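Local coordinates for SnoaL-like domain protein (Mycobacterium hassiacum, PDB 6P44) that probably catalyses the isomerisation of steroid double bonds as a ketosteroid isomerase, here in a mutant form holding the phenol ligand 3,4-dinitrophenol in its pocket, at residues B[76-81]-B[97-102]; B[34-39]-B[49-54]; B[12-17]-B[24-29]. The protein carries 1 engineered substitution. All blocks are in the same frame, centred on the assembly; numbering follows the deposited sequence. Where two conformers were deposited one is given.

Interaction 1: residues B[76-81]-B[97-102]; sequences EVAFYW and ISVMTF. With DNX (3,4-dinitrophenol), chain H.
Residues 76-81 and 97-102 pair as the two arms of an antiparallel beta hairpin in the curved sheet of this NTF2-like fold. The paired stretches run at 167° to each other. V77 with M100 and F79 with S98 are the hydrogen-bonded pairs. E76 with T101, A78 with V99 and Y80 with I97 are non-hydrogen-bonded pairs. The two hydrogen-bonded pairs are each closed by two N-H to O bonds, for example V77 N to M100 O at 2.8 Å and F79 N to S98 O at 2.9 Å.

The face bearing V77, F79, S98 and M100 turns to helix 4-20, where V77 meets N7 and F79 meets V11. S98 CB sits over one face of the F79 ring, 3.7 Å from its centroid, as a CH-pi contact. M100 CG approaches the edge of the same ring, and its SD makes an oblique Met-aromatic contact. At the far end F102 CE1 packs on V77 CG2 at 3.6 Å.

The other face, with E76, A78, Y80, I97 and V99, looks to the second subunit. There E76 OE2 forms a salt bridge with K112 NZ and E76 OE1 a hydrogen bond with Y114 OH, both of the second subunit, and the Y80 ring meets Y80 of that subunit. Within the hairpin, Y80 CD1 rests on I97 CG1 at 3.7 Å.

W81 lines the ligand pocket, and its CZ2 lies 3.5 Å from O1 of 3,4-dinitrophenol. CG of W81 sits between the backbone N and the carbonyl carbon (chi1 62°), and the NE1 edge faces the partner strand. F79 CE2 lies over one face of the indole, toward its rim. W81 NE1 donates to S98 OG at 2.9 Å, almost straight and in the ring plane.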
loop_
_atom_site.group_PDB
_atom_site.type_symbol
_atom_site.label_atom_id
_atom_site.label_comp_id
_atom_site.label_asym_id
_atom_site.label_seq_id
_atom_site.Cartn_x
_atom_site.Cartn_y
_atom_site.Cartn_z
ATOM N N GLU B 76 -1.603 -7.462 -7.734
ATOM C CA GLU B 76 -1.934 -6.449 -6.748
ATOM C C GLU B 76 -2.367 -5.148 -7.419
ATOM O O GLU B 76 -2.007 -4.854 -8.557
ATOM C CB GLU B 76 -0.747 -6.163 -5.819
ATOM C CG GLU B 76 -0.052 -7.413 -5.283
ATOM C CD GLU B 76 0.679 -7.190 -3.973
ATOM O OE1 GLU B 76 0.404 -6.184 -3.275
ATOM O OE2 GLU B 76 1.523 -8.038 -3.646
ATOM N N VAL B 77 -3.093 -4.333 -6.660
ATOM C CA VAL B 77 -3.355 -2.953 -7.049
ATOM C C VAL B 77 -3.193 -2.081 -5.811
ATOM O O VAL B 77 -3.846 -2.325 -4.790
ATOM C CB VAL B 77 -4.763 -2.751 -7.636
ATOM C CG1 VAL B 77 -4.922 -1.297 -8.075
ATOM C CG2 VAL B 77 -5.033 -3.687 -8.811
ATOM N N ALA B 78 -2.322 -1.082 -5.893
ATOM C CA ALA B 78 -2.204 -0.049 -4.872
ATOM C C ALA B 78 -2.839 1.205 -5.424
ATOM O O ALA B 78 -2.581 1.574 -6.574
ATOM C CB ALA B 78 -0.751 0.241 -4.512
ATOM N N PHE B 79 -3.685 1.850 -4.628
ATOM C CA PHE B 79 -4.384 3.034 -5.104
ATOM C C PHE B 79 -4.541 4.055 -3.997
ATOM O O PHE B 79 -4.772 3.705 -2.838
ATOM C CB PHE B 79 -5.720 2.727 -5.806
ATOM C CG PHE B 79 -6.686 1.843 -5.043
ATOM C CD1 PHE B 79 -6.452 0.484 -4.850
ATOM C CD2 PHE B 79 -7.874 2.373 -4.576
ATOM C CE1 PHE B 79 -7.395 -0.318 -4.191
ATOM C CE2 PHE B 79 -8.797 1.574 -3.903
ATOM C CZ PHE B 79 -8.558 0.239 -3.731
ATOM N N TYR B 80 -4.364 5.315 -4.372
ATOM C CA TYR B 80 -4.503 6.453 -3.476
ATOM C C TYR B 80 -5.734 7.211 -3.956
ATOM O O TYR B 80 -5.832 7.546 -5.145
ATOM C CB TYR B 80 -3.233 7.303 -3.576
ATOM C CG TYR B 80 -3.133 8.503 -2.665
ATOM C CD1 TYR B 80 -3.710 8.524 -1.403
ATOM C CD2 TYR B 80 -2.446 9.634 -3.082
ATOM C CE1 TYR B 80 -3.594 9.640 -0.585
ATOM C CE2 TYR B 80 -2.334 10.743 -2.270
ATOM C CZ TYR B 80 -2.906 10.743 -1.027
ATOM O OH TYR B 80 -2.796 11.863 -0.215
ATOM N N TRP B 81 -6.707 7.390 -3.066
ATOM C CA TRP B 81 -8.038 7.800 -3.483
ATOM C C TRP B 81 -8.723 8.577 -2.371
ATOM O O TRP B 81 -8.278 8.586 -1.223
ATOM C CB TRP B 81 -8.873 6.597 -3.905
ATOM C CG TRP B 81 -9.121 5.583 -2.829
ATOM C CD1 TRP B 81 -8.213 4.727 -2.278
ATOM C CD2 TRP B 81 -10.375 5.292 -2.205
ATOM N NE1 TRP B 81 -8.822 3.921 -1.352
ATOM C CE2 TRP B 81 -10.154 4.240 -1.291
ATOM C CE3 TRP B 81 -11.669 5.806 -2.340
ATOM C CZ2 TRP B 81 -11.176 3.704 -0.506
ATOM C CZ3 TRP B 81 -12.680 5.280 -1.561
ATOM C CH2 TRP B 81 -12.435 4.237 -0.664
ATOM N N ILE B 97 -4.889 5.396 1.343
ATOM C CA ILE B 97 -4.023 4.504 0.565
ATOM C C ILE B 97 -4.536 3.090 0.778
ATOM O O ILE B 97 -4.645 2.636 1.923
ATOM C CB ILE B 97 -2.539 4.602 0.968
ATOM C CG1 ILE B 97 -1.981 5.996 0.703
ATOM C CG2 ILE B 97 -1.712 3.548 0.213
ATOM C CD1 ILE B 97 -0.594 6.218 1.263
ATOM N N SER B 98 -4.835 2.391 -0.317
ATOM C CA SER B 98 -5.361 1.041 -0.255
ATOM C C SER B 98 -4.510 0.103 -1.094
ATOM O O SER B 98 -3.949 0.484 -2.117
ATOM C CB SER B 98 -6.770 0.968 -0.792
ATOM O OG SER B 98 -7.647 1.705 0.040
ATOM N N VAL B 99 -4.427 -1.154 -0.654
ATOM C CA VAL B 99 -3.830 -2.228 -1.446
ATOM C C VAL B 99 -4.796 -3.399 -1.474
ATOM O O VAL B 99 -5.257 -3.867 -0.423
ATOM C CB VAL B 99 -2.474 -2.685 -0.870
ATOM C CG1 VAL B 99 -1.923 -3.868 -1.646
ATOM C CG2 VAL B 99 -1.472 -1.543 -0.899
ATOM N N MET B 100 -5.089 -3.877 -2.678
ATOM C CA MET B 100 -5.835 -5.106 -2.877
ATOM C C MET B 100 -4.974 -6.126 -3.613
ATOM O O MET B 100 -4.131 -5.770 -4.438
ATOM C CB MET B 100 -7.108 -4.850 -3.679
ATOM C CG MET B 100 -8.177 -4.152 -2.868
ATOM S SD MET B 100 -9.637 -3.828 -3.892
ATOM C CE MET B 100 -10.796 -3.300 -2.630
ATOM N N THR B 101 -5.178 -7.398 -3.296
ATOM C CA THR B 101 -4.583 -8.488 -4.047
ATOM C C THR B 101 -5.698 -9.383 -4.552
ATOM O O THR B 101 -6.806 -9.384 -4.010
ATOM C CB THR B 101 -3.575 -9.300 -3.221
ATOM O OG1 THR B 101 -4.266 -10.100 -2.259
ATOM C CG2 THR B 101 -2.571 -8.390 -2.517
ATOM N N PHE B 102 -5.398 -10.120 -5.619
ATOM C CA PHE B 102 -6.420 -10.804 -6.402
ATOM C C PHE B 102 -6.050 -12.263 -6.616
ATOM O O PHE B 102 -4.878 -12.595 -6.804
ATOM C CB PHE B 102 -6.579 -10.076 -7.759
ATOM C CG PHE B 102 -7.071 -8.683 -7.587
ATOM C CD1 PHE B 102 -6.186 -7.671 -7.238
ATOM C CD2 PHE B 102 -8.427 -8.393 -7.668
ATOM C CE1 PHE B 102 -6.632 -6.400 -7.008
ATOM C CE2 PHE B 102 -8.885 -7.110 -7.459
ATOM C CZ PHE B 102 -7.993 -6.119 -7.091
HETATM C C1 DNX H . -12.595 1.472 2.054
HETATM C C2 DNX H . -13.963 1.521 2.274
HETATM C C3 DNX H . -14.442 2.264 3.329
HETATM N N3 DNX H . -15.891 2.260 3.532
HETATM C C4 DNX H . -13.580 2.967 4.158
HETATM N N4 DNX H . -14.054 3.754 5.294
HETATM C C5 DNX H . -12.217 2.925 3.928
HETATM C C6 DNX H . -11.723 2.173 2.877
HETATM O O1 DNX H . -12.122 0.728 1.018
HETATM O O31 DNX H . -16.376 1.373 4.213
HETATM O O32 DNX H . -16.556 3.129 2.985
HETATM O O41 DNX H . -13.381 3.761 6.311
HETATM O O42 DNX H . -15.095 4.381 5.170
#

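Interaction 2: residues B[34-39]-B[49-54]; sequences ATVENP and QAIRGF. Engineered in segment 34-39: N38 (natural residue Asp). With DNX (3,4-dinitrophenol), chain H.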
loop_
_atom_site.group_PDB
_atom_site.type_symbol
_atom_site.label_atom_id
_atom_site.label_comp_id
_atom_site.label_asym_id
_atom_site.label_seq_id
_atom_site.Cartn_x
_atom_site.Cartn_y
_atom_site.Cartn_z
ATOM N N ALA B 34 -11.664 -14.351 1.472
ATOM C CA ALA B 34 -10.932 -13.101 1.421
ATOM C C ALA B 34 -10.771 -12.518 2.817
ATOM O O ALA B 34 -11.498 -12.861 3.752
ATOM C CB ALA B 34 -11.697 -12.094 0.558
ATOM N N THR B 35 -9.816 -11.606 2.938
ATOM C CA THR B 35 -9.601 -10.851 4.159
ATOM C C THR B 35 -9.740 -9.358 3.900
ATOM O O THR B 35 -9.358 -8.852 2.842
ATOM C CB THR B 35 -8.208 -11.134 4.742
ATOM O OG1 THR B 35 -7.191 -10.805 3.779
ATOM C CG2 THR B 35 -8.082 -12.598 5.119
ATOM N N VAL B 36 -10.269 -8.647 4.894
ATOM C CA VAL B 36 -10.343 -7.187 4.875
ATOM C C VAL B 36 -9.754 -6.685 6.179
ATOM O O VAL B 36 -10.195 -7.087 7.264
ATOM C CB VAL B 36 -11.782 -6.669 4.708
ATOM C CG1 VAL B 36 -11.842 -5.153 4.955
ATOM C CG2 VAL B 36 -12.306 -7.003 3.320
ATOM N N GLU B 37 -8.778 -5.789 6.076
ATOM C CA GLU B 37 -8.167 -5.142 7.233
ATOM C C GLU B 37 -8.338 -3.641 7.026
ATOM O O GLU B 37 -7.600 -3.024 6.249
ATOM C CB GLU B 37 -6.712 -5.572 7.377
ATOM C CG GLU B 37 -6.095 -5.202 8.686
ATOM C CD GLU B 37 -4.645 -5.677 8.829
ATOM O OE1 GLU B 37 -4.257 -6.646 8.152
ATOM O OE2 GLU B 37 -3.895 -5.090 9.634
ATOM N N ASN B 38 -9.337 -3.063 7.697
ATOM C CA ASN B 38 -9.703 -1.662 7.501
ATOM C C ASN B 38 -10.072 -1.053 8.849
ATOM O O ASN B 38 -11.177 -1.303 9.354
ATOM C CB ASN B 38 -10.883 -1.525 6.543
ATOM C CG ASN B 38 -11.261 -0.091 6.329
ATOM O OD1 ASN B 38 -10.484 0.799 6.641
ATOM N ND2 ASN B 38 -12.452 0.148 5.795
ATOM N N PRO B 39 -9.203 -0.229 9.449
ATOM C CA PRO B 39 -7.867 0.132 8.963
ATOM C C PRO B 39 -6.846 -0.953 9.273
ATOM O O PRO B 39 -7.059 -1.801 10.148
ATOM C CB PRO B 39 -7.539 1.372 9.778
ATOM C CG PRO B 39 -8.211 1.127 11.076
ATOM C CD PRO B 39 -9.524 0.454 10.716
ATOM N N GLN B 49 -18.969 -13.728 4.344
ATOM C CA GLN B 49 -20.058 -13.408 5.267
ATOM C C GLN B 49 -19.660 -12.290 6.225
ATOM O O GLN B 49 -20.418 -11.333 6.433
ATOM C CB GLN B 49 -20.479 -14.665 6.029
ATOM C CG GLN B 49 -21.098 -15.719 5.133
ATOM C CD GLN B 49 -21.230 -17.066 5.809
ATOM O OE1 GLN B 49 -20.331 -17.900 5.724
ATOM N NE2 GLN B 49 -22.357 -17.291 6.475
ATOM N N ALA B 50 -18.470 -12.394 6.819
ATOM C CA ALA B 50 -17.971 -11.340 7.704
ATOM C C ALA B 50 -17.738 -10.040 6.943
ATOM O O ALA B 50 -18.002 -8.948 7.455
ATOM C CB ALA B 50 -16.676 -11.789 8.374
ATOM N N ILE B 51 -17.235 -10.141 5.717
ATOM C CA ILE B 51 -16.995 -8.957 4.900
ATOM C C ILE B 51 -18.312 -8.269 4.545
ATOM O O ILE B 51 -18.426 -7.044 4.644
ATOM C CB ILE B 51 -16.159 -9.337 3.668
ATOM C CG1 ILE B 51 -14.740 -9.705 4.109
ATOM C CG2 ILE B 51 -16.148 -8.203 2.654
ATOM C CD1 ILE B 51 -13.894 -10.389 3.041
ATOM N N ARG B 52 -19.329 -9.039 4.146
ATOM C CA ARG B 52 -20.617 -8.417 3.860
ATOM C C ARG B 52 -21.159 -7.694 5.090
ATOM O O ARG B 52 -21.701 -6.584 4.990
ATOM C CB ARG B 52 -21.608 -9.461 3.344
ATOM C CG ARG B 52 -23.022 -8.942 3.175
ATOM C CD ARG B 52 -23.104 -7.727 2.263
ATOM N NE ARG B 52 -24.477 -7.239 2.140
ATOM C CZ ARG B 52 -25.101 -6.508 3.061
ATOM N NH1 ARG B 52 -24.492 -6.165 4.197
ATOM N NH2 ARG B 52 -26.350 -6.129 2.849
ATOM N N GLY B 53 -21.030 -8.303 6.266
ATOM C CA GLY B 53 -21.509 -7.638 7.467
ATOM C C GLY B 53 -20.766 -6.343 7.720
ATOM O O GLY B 53 -21.362 -5.326 8.089
ATOM N N PHE B 54 -19.444 -6.366 7.535
ATOM C CA PHE B 54 -18.632 -5.166 7.729
ATOM C C PHE B 54 -19.140 -4.015 6.871
ATOM O O PHE B 54 -19.302 -2.887 7.353
ATOM C CB PHE B 54 -17.175 -5.479 7.389
ATOM C CG PHE B 54 -16.278 -4.266 7.366
ATOM C CD1 PHE B 54 -15.763 -3.748 8.547
ATOM C CD2 PHE B 54 -15.959 -3.636 6.173
ATOM C CE1 PHE B 54 -14.942 -2.630 8.537
ATOM C CE2 PHE B 54 -15.140 -2.520 6.157
ATOM C CZ PHE B 54 -14.630 -2.016 7.344
HETATM C C1 DNX H . -12.595 1.472 2.054
HETATM C C2 DNX H . -13.963 1.521 2.274
HETATM C C3 DNX H . -14.442 2.264 3.329
HETATM N N3 DNX H . -15.891 2.260 3.532
HETATM C C4 DNX H . -13.580 2.967 4.158
HETATM N N4 DNX H . -14.054 3.754 5.294
HETATM C C5 DNX H . -12.217 2.925 3.928
HETATM C C6 DNX H . -11.723 2.173 2.877
HETATM O O1 DNX H . -12.122 0.728 1.018
HETATM O O31 DNX H . -16.376 1.373 4.213
HETATM O O32 DNX H . -16.556 3.129 2.985
HETATM O O41 DNX H . -13.381 3.761 6.311
HETATM O O42 DNX H . -15.095 4.381 5.170
#
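Helix 48-54 packs here against strand 34-37 and against N38, the ligand-pocket residue that follows the strand. F54 is a second-shell neighbour of that pocket. N38 is an engineered residue, Asp in the natural sequence. Its side chain crosses that of F54 at about a right angle, with amide and ring planes 65° apart. N38 ND2 comes to the edge of the F54 ring, near its plane, 3.4 Å from F54 CZ. The same N38 ND2 lies 3.4 Å from C5 of 3,4-dinitrophenol, which puts the amide between ring and ligand. A chi1 of -180° sets CG of N38 anti to the backbone N, and this carries the amide inward to both.

Toward the N-terminal end of the strand the contact is apolar. I51 CD1 packs on A34 CB at 3.7 Å and also nears the A34 carbonyl oxygen. I51 CG1 meets V36 CG2 at 3.7 Å. V36 CG1 touches F54 CE2 more loosely, at 4.4 Å.

No hydrogen bond joins the two segments. The polar hold on N38 comes from elsewhere: W115 NE1 bonds to N38 OD1. The amide is thus anchored through its oxygen, while its nitrogen makes close contacts with F54 and the ligand.

Interaction 3: residues B[12-17]-B[24-29]; sequences HRYLEF and DEIAAL. With DNX (3,4-dinitrophenol), chain H.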
loop_
_atom_site.group_PDB
_atom_site.type_symbol
_atom_site.label_atom_id
_atom_site.label_comp_id
_atom_site.label_asym_id
_atom_site.label_seq_id
_atom_site.Cartn_x
_atom_site.Cartn_y
_atom_site.Cartn_z
ATOM N N HIS B 12 -12.143 -0.282 -9.859
ATOM C CA HIS B 12 -13.116 0.741 -10.227
ATOM C C HIS B 12 -14.543 0.304 -9.906
ATOM O O HIS B 12 -15.362 1.127 -9.481
ATOM C CB HIS B 12 -12.951 1.135 -11.688
ATOM C CG HIS B 12 -11.830 2.091 -11.915
ATOM N ND1 HIS B 12 -12.008 3.456 -11.945
ATOM C CD2 HIS B 12 -10.510 1.881 -12.129
ATOM C CE1 HIS B 12 -10.848 4.044 -12.166
ATOM N NE2 HIS B 12 -9.921 3.112 -12.280
ATOM N N ARG B 13 -14.859 -0.976 -10.043
ATOM C CA ARG B 13 -16.216 -1.369 -9.691
ATOM C C ARG B 13 -16.416 -1.384 -8.183
ATOM O O ARG B 13 -17.515 -1.077 -7.703
ATOM C CB ARG B 13 -16.557 -2.703 -10.317
ATOM C CG ARG B 13 -16.629 -2.596 -11.811
ATOM C CD ARG B 13 -17.339 -3.778 -12.382
ATOM N NE ARG B 13 -16.793 -5.033 -11.873
ATOM C CZ ARG B 13 -15.634 -5.558 -12.253
ATOM N NH1 ARG B 13 -14.881 -4.935 -13.147
ATOM N NH2 ARG B 13 -15.219 -6.704 -11.729
ATOM N N TYR B 14 -15.370 -1.715 -7.422
ATOM C CA TYR B 14 -15.443 -1.575 -5.976
ATOM C C TYR B 14 -15.791 -0.144 -5.602
ATOM O O TYR B 14 -16.700 0.102 -4.803
ATOM C CB TYR B 14 -14.092 -1.990 -5.378
ATOM C CG TYR B 14 -13.969 -1.713 -3.910
ATOM C CD1 TYR B 14 -14.624 -2.502 -2.992
ATOM C CD2 TYR B 14 -13.206 -0.657 -3.437
ATOM C CE1 TYR B 14 -14.536 -2.258 -1.646
ATOM C CE2 TYR B 14 -13.105 -0.403 -2.076
ATOM C CZ TYR B 14 -13.768 -1.219 -1.182
ATOM O OH TYR B 14 -13.700 -0.999 0.180
ATOM N N LEU B 15 -15.079 0.821 -6.191
ATOM C CA LEU B 15 -15.321 2.223 -5.857
ATOM C C LEU B 15 -16.703 2.670 -6.314
ATOM O O LEU B 15 -17.322 3.515 -5.660
ATOM C CB LEU B 15 -14.189 3.108 -6.403
ATOM C CG LEU B 15 -12.824 2.840 -5.728
ATOM C CD1 LEU B 15 -11.676 3.657 -6.345
ATOM C CD2 LEU B 15 -12.872 3.066 -4.206
ATOM N N GLU B 16 -17.191 2.137 -7.435
ATOM C CA GLU B 16 -18.564 2.402 -7.855
ATOM C C GLU B 16 -19.558 1.939 -6.801
ATOM O O GLU B 16 -20.467 2.683 -6.413
ATOM C CB GLU B 16 -18.839 1.691 -9.179
ATOM C CG GLU B 16 -20.281 1.749 -9.611
ATOM C CD GLU B 16 -20.558 0.847 -10.776
ATOM O OE1 GLU B 16 -19.579 0.422 -11.431
ATOM O OE2 GLU B 16 -21.751 0.562 -11.028
ATOM N N PHE B 17 -19.408 0.698 -6.334
ATOM C CA PHE B 17 -20.353 0.147 -5.370
ATOM C C PHE B 17 -20.243 0.841 -4.018
ATOM O O PHE B 17 -21.244 0.964 -3.305
ATOM C CB PHE B 17 -20.121 -1.357 -5.220
ATOM C CG PHE B 17 -20.233 -2.130 -6.501
ATOM C CD1 PHE B 17 -21.139 -1.764 -7.477
ATOM C CD2 PHE B 17 -19.433 -3.241 -6.719
ATOM C CE1 PHE B 17 -21.239 -2.497 -8.662
ATOM C CE2 PHE B 17 -19.531 -3.972 -7.883
ATOM C CZ PHE B 17 -20.434 -3.595 -8.852
ATOM N N ASP B 24 -23.966 -5.504 -1.012
ATOM C CA ASP B 24 -24.069 -6.813 -1.648
ATOM C C ASP B 24 -23.149 -6.886 -2.852
ATOM O O ASP B 24 -22.438 -7.878 -3.048
ATOM C CB ASP B 24 -25.508 -7.098 -2.094
ATOM C CG ASP B 24 -26.454 -7.399 -0.937
ATOM O OD1 ASP B 24 -25.992 -7.801 0.154
ATOM O OD2 ASP B 24 -27.682 -7.259 -1.144
ATOM N N GLU B 25 -23.131 -5.830 -3.664
ATOM C CA GLU B 25 -22.271 -5.812 -4.841
ATOM C C GLU B 25 -20.796 -5.732 -4.459
ATOM O O GLU B 25 -19.942 -6.277 -5.168
ATOM C CB GLU B 25 -22.674 -4.649 -5.753
ATOM C CG GLU B 25 -23.987 -4.859 -6.521
ATOM C CD GLU B 25 -25.211 -4.953 -5.619
ATOM O OE1 GLU B 25 -25.095 -4.680 -4.404
ATOM O OE2 GLU B 25 -26.295 -5.303 -6.131
ATOM N N ILE B 26 -20.472 -5.060 -3.354
ATOM C CA ILE B 26 -19.095 -5.054 -2.874
ATOM C C ILE B 26 -18.684 -6.460 -2.489
ATOM O O ILE B 26 -17.628 -6.953 -2.889
ATOM C CB ILE B 26 -18.949 -4.106 -1.673
ATOM C CG1 ILE B 26 -19.108 -2.646 -2.111
ATOM C CG2 ILE B 26 -17.598 -4.339 -1.018
ATOM C CD1 ILE B 26 -19.244 -1.668 -0.963
ATOM N N ALA B 27 -19.500 -7.111 -1.659
ATOM C CA ALA B 27 -19.118 -8.417 -1.143
ATOM C C ALA B 27 -18.919 -9.420 -2.264
ATOM O O ALA B 27 -18.066 -10.304 -2.158
ATOM C CB ALA B 27 -20.162 -8.921 -0.148
ATOM N N ALA B 28 -19.681 -9.291 -3.351
ATOM C CA ALA B 28 -19.554 -10.230 -4.453
ATOM C C ALA B 28 -18.218 -10.106 -5.174
ATOM O O ALA B 28 -17.827 -11.034 -5.889
ATOM C CB ALA B 28 -20.706 -10.015 -5.438
ATOM N N LEU B 29 -17.519 -8.983 -5.018
ATOM C CA LEU B 29 -16.197 -8.846 -5.617
ATOM C C LEU B 29 -15.136 -9.632 -4.865
ATOM O O LEU B 29 -14.071 -9.914 -5.428
ATOM C CB LEU B 29 -15.773 -7.375 -5.653
ATOM C CG LEU B 29 -16.649 -6.454 -6.493
ATOM C CD1 LEU B 29 -16.101 -5.052 -6.418
ATOM C CD2 LEU B 29 -16.703 -6.923 -7.944
HETATM C C1 DNX H . -12.595 1.472 2.054
HETATM C C2 DNX H . -13.963 1.521 2.274
HETATM C C3 DNX H . -14.442 2.264 3.329
HETATM N N3 DNX H . -15.891 2.260 3.532
HETATM C C4 DNX H . -13.580 2.967 4.158
HETATM N N4 DNX H . -14.054 3.754 5.294
HETATM C C5 DNX H . -12.217 2.925 3.928
HETATM C C6 DNX H . -11.723 2.173 2.877
HETATM O O1 DNX H . -12.122 0.728 1.018
HETATM O O31 DNX H . -16.376 1.373 4.213
HETATM O O32 DNX H . -16.556 3.129 2.985
HETATM O O41 DNX H . -13.381 3.761 6.311
HETATM O O42 DNX H . -15.095 4.381 5.170
#
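Two antiparallel helices, 4-20 and 23-29, pack here as a helical hairpin over the sheet of the NTF2-like fold. Their short segments run at 157° with axes 9.0 Å apart. No hydrogen bond crosses between them.

The aromatic contact centres on F17. E25 CB stands over the middle of one face of the F17 ring, 3.5 Å from the centroid and 9° off the normal, a CH-pi contact. The E25 carboxylate itself leads away from the ring, because the chain bends beyond CG. On the opposite face R13 O, of its own helix, lies toward the rim. L29 CD1 meets the edge of the F17 ring at CD2, 3.8 Å away.

The apolar contacts flank this ring. F17 CB packs on I26 CG1 at 3.5 Å. L29 CD1 reaches the Y14 backbone and touches Y14 CB at 3.8 Å. I26 CG2 lies at the edge of the Y14 ring, 3.8 Å from CE1.

The polar contact is made with the ligand. Y14 holds its ring carbon CG anti to the main-chain N (chi1 172°), which sends the ring past I26 into the pocket. Y14 OH and O1 of 3,4-dinitrophenol form a very short hydrogen bond of 2.5 Å, with O1 in the plane of the Y14 ring. The phenol oxygen of the ligand is thus gripped by a tyrosine whose hydroxyl is also hydrogen-bonded to Y55 OH. Y14 OH is held between these two oxygens, while packing against I26 steadies its ring.

How the interactions relate
Along the chain the contacts come in series, and none nests in or crosses another. Interaction 3 closes first, joining helices 4-20 and 23-29 across a short turn. Interaction 2 follows, folding helix 48-54 back on strand 34-37. Interaction 1 comes last, closing the hairpin of strands 76-85 and 92-102. Interactions 3 and 2 meet through the R52 NE to D24 OD1 salt bridge and the packing of R52 on A27. Interactions 3 and 1 meet where W81 touches L15 and M100 touches Y14. Interactions 1 and 2 do not touch, but both reach the same sheet. All three border 3,4-dinitrophenol, so helices, loop and hairpin together frame one pocket.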